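Local coordinates for protein V-type ATP synthase alpha chain (Nanoarchaeum equitans Kin4-M, PDB 5BN3) that forms the A subunit of an archaeal V-type ATP synthase, an alpha/beta-family protein that holds ADP in a P-loop nucleotide-binding domain, at residues G129-T134 with N367-S372; R143-P148 with R309-S314. All coordinates share one frame; numbering follows the deposited sequence.

Contact 1 of 2, residues G129-T134 with N367-S372. With MG (magnesium ion), chain L.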
# COMPACT_ATOMS: atom_id res chain seq x y z
N GLY A 129 16.36 50.08 10.66
CA GLY A 129 16.53 49.66 9.28
C GLY A 129 17.18 50.70 8.38
O GLY A 129 17.42 50.42 7.20
N ASP A 130 17.46 51.88 8.91
CA ASP A 130 18.08 52.95 8.13
C ASP A 130 19.52 52.61 7.74
O ASP A 130 20.24 51.96 8.50
CB ASP A 130 18.06 54.28 8.89
CG ASP A 130 16.69 54.94 8.87
OD1 ASP A 130 15.87 54.60 8.00
OD2 ASP A 130 16.46 55.82 9.73
N ILE A 131 19.93 53.05 6.56
CA ILE A 131 21.32 52.90 6.12
C ILE A 131 22.18 53.99 6.75
O ILE A 131 22.04 55.17 6.42
CB ILE A 131 21.43 52.98 4.58
CG1 ILE A 131 20.60 51.86 3.93
CG2 ILE A 131 22.88 52.87 4.15
CD1 ILE A 131 20.54 51.95 2.42
N ILE A 132 23.06 53.60 7.67
CA ILE A 132 23.90 54.55 8.38
C ILE A 132 25.21 54.81 7.63
O ILE A 132 25.88 55.82 7.86
CB ILE A 132 24.18 54.08 9.83
CG1 ILE A 132 24.68 55.23 10.70
CG2 ILE A 132 25.16 52.91 9.85
CD1 ILE A 132 24.78 54.89 12.16
N GLY A 133 25.54 53.91 6.71
CA GLY A 133 26.74 54.04 5.90
C GLY A 133 26.98 52.83 5.01
O GLY A 133 26.17 51.91 4.99
N THR A 134 28.10 52.84 4.28
CA THR A 134 28.43 51.72 3.39
C THR A 134 29.84 51.19 3.62
O THR A 134 30.73 51.91 4.08
CB THR A 134 28.27 52.10 1.90
OG1 THR A 134 29.11 53.22 1.59
CG2 THR A 134 26.83 52.46 1.58
N ASN A 367 13.73 50.98 5.34
CA ASN A 367 14.35 52.23 4.88
C ASN A 367 13.76 52.73 3.56
O ASN A 367 14.39 53.53 2.86
CB ASN A 367 15.87 52.07 4.78
CG ASN A 367 16.29 50.91 3.90
OD1 ASN A 367 15.77 50.73 2.80
ND2 ASN A 367 17.24 50.11 4.38
N ASP A 368 12.57 52.25 3.23
CA ASP A 368 11.80 52.69 2.06
C ASP A 368 12.44 52.38 0.70
O ASP A 368 12.09 52.99 -0.31
CB ASP A 368 11.46 54.19 2.16
CG ASP A 368 10.51 54.49 3.30
OD1 ASP A 368 9.30 54.19 3.17
OD2 ASP A 368 10.96 55.04 4.33
N LEU A 369 13.35 51.42 0.68
CA LEU A 369 13.89 50.93 -0.59
C LEU A 369 13.13 49.67 -1.00
O LEU A 369 12.34 49.13 -0.22
CB LEU A 369 15.39 50.65 -0.48
CG LEU A 369 16.28 51.87 -0.20
CD1 LEU A 369 17.71 51.45 0.10
CD2 LEU A 369 16.25 52.84 -1.36
N GLU A 370 13.34 49.21 -2.23
CA GLU A 370 12.74 47.97 -2.69
C GLU A 370 13.78 46.85 -2.67
O GLU A 370 14.90 47.02 -3.16
CB GLU A 370 12.16 48.13 -4.09
N GLY A 371 13.40 45.71 -2.09
CA GLY A 371 14.27 44.55 -2.06
C GLY A 371 13.45 43.31 -2.34
O GLY A 371 12.23 43.32 -2.17
N SER A 372 14.11 42.23 -2.78
CA SER A 372 13.41 40.99 -3.08
C SER A 372 14.19 39.78 -2.59
O SER A 372 15.42 39.76 -2.64
CB SER A 372 13.14 40.86 -4.58
OG SER A 372 14.25 40.28 -5.25
MG MG L . 15.11 38.17 -5.68
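Asn367 carries its CG between its own backbone N and carbonyl carbon (chi1 55°), a turn that swings the amide toward Gly129 and, at the same time, back along its own chain. The NH2 end reaches across: Asn367 ND2 gives a hydrogen bond to Gly129 O at 2.8 Å. The donor comes in close to the direction in which that carbonyl points (C=O...N 164°), although the hydrogen itself is bent off the line (149°). The other end of the amide stays at home. Asn367 OD1 accepts from Leu369 N at 3.3 Å, two residues on, which makes an Asx turn; Thr365 OG1 also bonds to OD1, so both ends of the group are fixed and it can hardly flip. Asparagine suits the place because its short side chain offers a donor and an acceptor together. Gly129 has a positive phi, and at its backbone angles a CB would collide with the carbonyl O of the residue before, reason enough for a glycine.

Beside the polar bond lies a small apolar patch. Ile131 has CG1 anti to its carbonyl carbon, and this branch runs past the amide, Ile131 CG1 standing 3.8 Å from Asn367 ND2. Its tip, Ile131 CD1, meets Leu369 CD1 at 3.7 Å, the two chains crossing at about a right angle. On the neighbouring position Asp130 turns its carboxylate to Lys127 N within its own loop.

Farther along the second segment, strand 370-379 begins, and Ser372 OG binds a magnesium ion at 2.3 Å, together with Thr374. Asn367 ND2 has a second acceptor, Asp310 O. One uncharged amide thus joins the loop before strand 131-137 of the barrel-sandwich domain to two loops of the nucleotide-binding domain through backbone groups, without any charge pairing between the two segments.

Contact 2 of 2, residues R143-P148 with R309-S314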
# COMPACT_ATOMS: atom_id res chain seq x y z
N ARG A 143 25.57 47.72 2.57
CA ARG A 143 24.89 48.79 3.27
C ARG A 143 24.68 48.45 4.74
O ARG A 143 24.01 47.47 5.08
CB ARG A 143 23.57 49.12 2.58
CG ARG A 143 23.78 49.74 1.20
CD ARG A 143 22.56 49.64 0.31
NE ARG A 143 22.85 50.10 -1.04
CZ ARG A 143 22.05 49.93 -2.09
NH1 ARG A 143 20.89 49.32 -1.95
NH2 ARG A 143 22.41 50.38 -3.28
N ILE A 144 25.29 49.25 5.61
CA ILE A 144 25.18 49.04 7.05
C ILE A 144 23.83 49.57 7.52
O ILE A 144 23.64 50.77 7.68
CB ILE A 144 26.33 49.73 7.81
CG1 ILE A 144 27.67 49.37 7.18
CG2 ILE A 144 26.30 49.34 9.29
CD1 ILE A 144 27.95 47.87 7.12
N ILE A 145 22.89 48.65 7.74
CA ILE A 145 21.57 49.02 8.22
C ILE A 145 21.49 48.79 9.72
O ILE A 145 21.85 47.72 10.22
CB ILE A 145 20.46 48.24 7.48
CG1 ILE A 145 20.75 46.73 7.48
CG2 ILE A 145 20.32 48.74 6.05
CD1 ILE A 145 19.63 45.90 6.90
N VAL A 146 21.03 49.80 10.44
CA VAL A 146 20.89 49.71 11.89
C VAL A 146 19.78 48.71 12.21
O VAL A 146 18.85 48.55 11.42
CB VAL A 146 20.59 51.09 12.51
CG1 VAL A 146 21.71 52.06 12.22
CG2 VAL A 146 19.28 51.64 12.00
N PRO A 147 19.88 48.03 13.36
CA PRO A 147 18.87 47.04 13.75
C PRO A 147 17.47 47.64 13.77
O PRO A 147 17.34 48.84 14.04
CB PRO A 147 19.29 46.65 15.17
CG PRO A 147 20.75 46.90 15.21
CD PRO A 147 20.98 48.11 14.35
N PRO A 148 16.44 46.83 13.47
CA PRO A 148 15.06 47.30 13.44
C PRO A 148 14.61 47.98 14.74
O PRO A 148 13.71 48.82 14.70
CB PRO A 148 14.25 46.02 13.22
CG PRO A 148 15.18 45.13 12.46
CD PRO A 148 16.56 45.44 13.00
N ARG A 309 18.20 41.66 1.54
CA ARG A 309 16.95 42.22 1.02
C ARG A 309 16.65 43.56 1.68
O ARG A 309 16.22 44.51 1.02
CB ARG A 309 15.80 41.24 1.27
CG ARG A 309 14.43 41.77 0.84
CD ARG A 309 13.33 41.09 1.62
NE ARG A 309 13.39 41.41 3.04
CZ ARG A 309 12.64 40.84 3.98
NH1 ARG A 309 11.75 39.91 3.65
NH2 ARG A 309 12.77 41.20 5.25
N ASP A 310 16.89 43.64 2.98
CA ASP A 310 16.62 44.85 3.74
C ASP A 310 17.52 46.03 3.35
O ASP A 310 17.22 47.18 3.65
CB ASP A 310 16.74 44.57 5.25
CG ASP A 310 15.66 43.65 5.76
OD1 ASP A 310 14.61 43.52 5.10
OD2 ASP A 310 15.86 43.05 6.85
N GLN A 311 18.62 45.73 2.67
CA GLN A 311 19.52 46.77 2.18
C GLN A 311 19.03 47.32 0.84
O GLN A 311 19.63 48.23 0.28
CB GLN A 311 20.95 46.23 2.02
CG GLN A 311 21.58 45.74 3.32
CD GLN A 311 22.95 45.12 3.10
OE1 GLN A 311 23.67 45.48 2.16
NE2 GLN A 311 23.32 44.18 3.96
N GLY A 312 17.93 46.76 0.34
CA GLY A 312 17.38 47.20 -0.93
C GLY A 312 18.00 46.46 -2.09
O GLY A 312 18.13 47.00 -3.19
N TYR A 313 18.40 45.22 -1.85
CA TYR A 313 19.01 44.39 -2.88
C TYR A 313 18.10 43.23 -3.28
O TYR A 313 17.16 42.88 -2.56
CB TYR A 313 20.36 43.86 -2.41
CG TYR A 313 21.48 44.88 -2.40
CD1 TYR A 313 21.90 45.49 -3.57
CD2 TYR A 313 22.12 45.22 -1.22
CE1 TYR A 313 22.93 46.42 -3.57
CE2 TYR A 313 23.15 46.15 -1.20
CZ TYR A 313 23.54 46.74 -2.38
OH TYR A 313 24.56 47.67 -2.38
N SER A 314 18.38 42.65 -4.44
CA SER A 314 17.68 41.44 -4.88
C SER A 314 18.54 40.24 -4.51
O SER A 314 19.75 40.22 -4.77
CB SER A 314 17.41 41.48 -6.38
OG SER A 314 18.62 41.44 -7.12
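Arg143 lays its guanidinium against the ring of Tyr313, the two planes 16° from parallel and their centres 4.2 Å apart, a cation-pi stack. It is offset: Tyr313 OH stands over one face of the guanidinium, near its rim, while NH1 sits over one face of the ring. At the guanidinium edge, in plane, Arg143 NH1 gives a nearly straight hydrogen bond (162°) to Gln311 O at 2.8 Å. The extended arm of Arg143, from CG to NE, carries the head that far. Outside the segments Glu141 steadies both partners, its carboxylate pairing with Arg143 NE and its carbonyl O bonding to Tyr313 OH.

Gln311 also returns the grip: its extended side chain brings Gln311 OE1 to 3.0 Å from Arg143 N, which approaches from above the carbonyl plane (61° out of it). Two residues along the strand from Arg143, Ile145 CD1 packs on Asp310 CB at 3.6 Å. Beyond that carbon the carboxylate is held by Arg309, side-on, and by Arg188. Gly312 closes helix 293-309 in a Schellman motif, at a positive phi where a CB would jam against the preceding carbonyl O.

Chemically, strand 140-145 is docked on a helix end: one arginine satisfies Gln311 O, next to the glycine where helical angles cease, and sets its cationic head against the pi face of Tyr313, an attraction that probably steadies it, while the buried glutamine occupies a strand N-H.

From the N terminus, the chain enters the barrel-sandwich domain and reaches residues 129-134, the loop into strand 131-137 and its start, the first half of contact 1; a tight hairpin leads into strand 140-145 and the first half of contact 2. The chain then crosses into the nucleotide-binding domain, where residues 309-314 close contact 2, and residues 367-372 close contact 1 last. The smaller loop therefore sits within the larger. The first halves are hydrogen-bonded antiparallel neighbours at Ile144 with Ile132 and Gly133; the second halves meet where Tyr313 and Ser372 bond by their backbones, near the start of parallel strands 314-320 and 370-379. Together the contacts tie one hairpin to one end of the nucleotide-binding sheet.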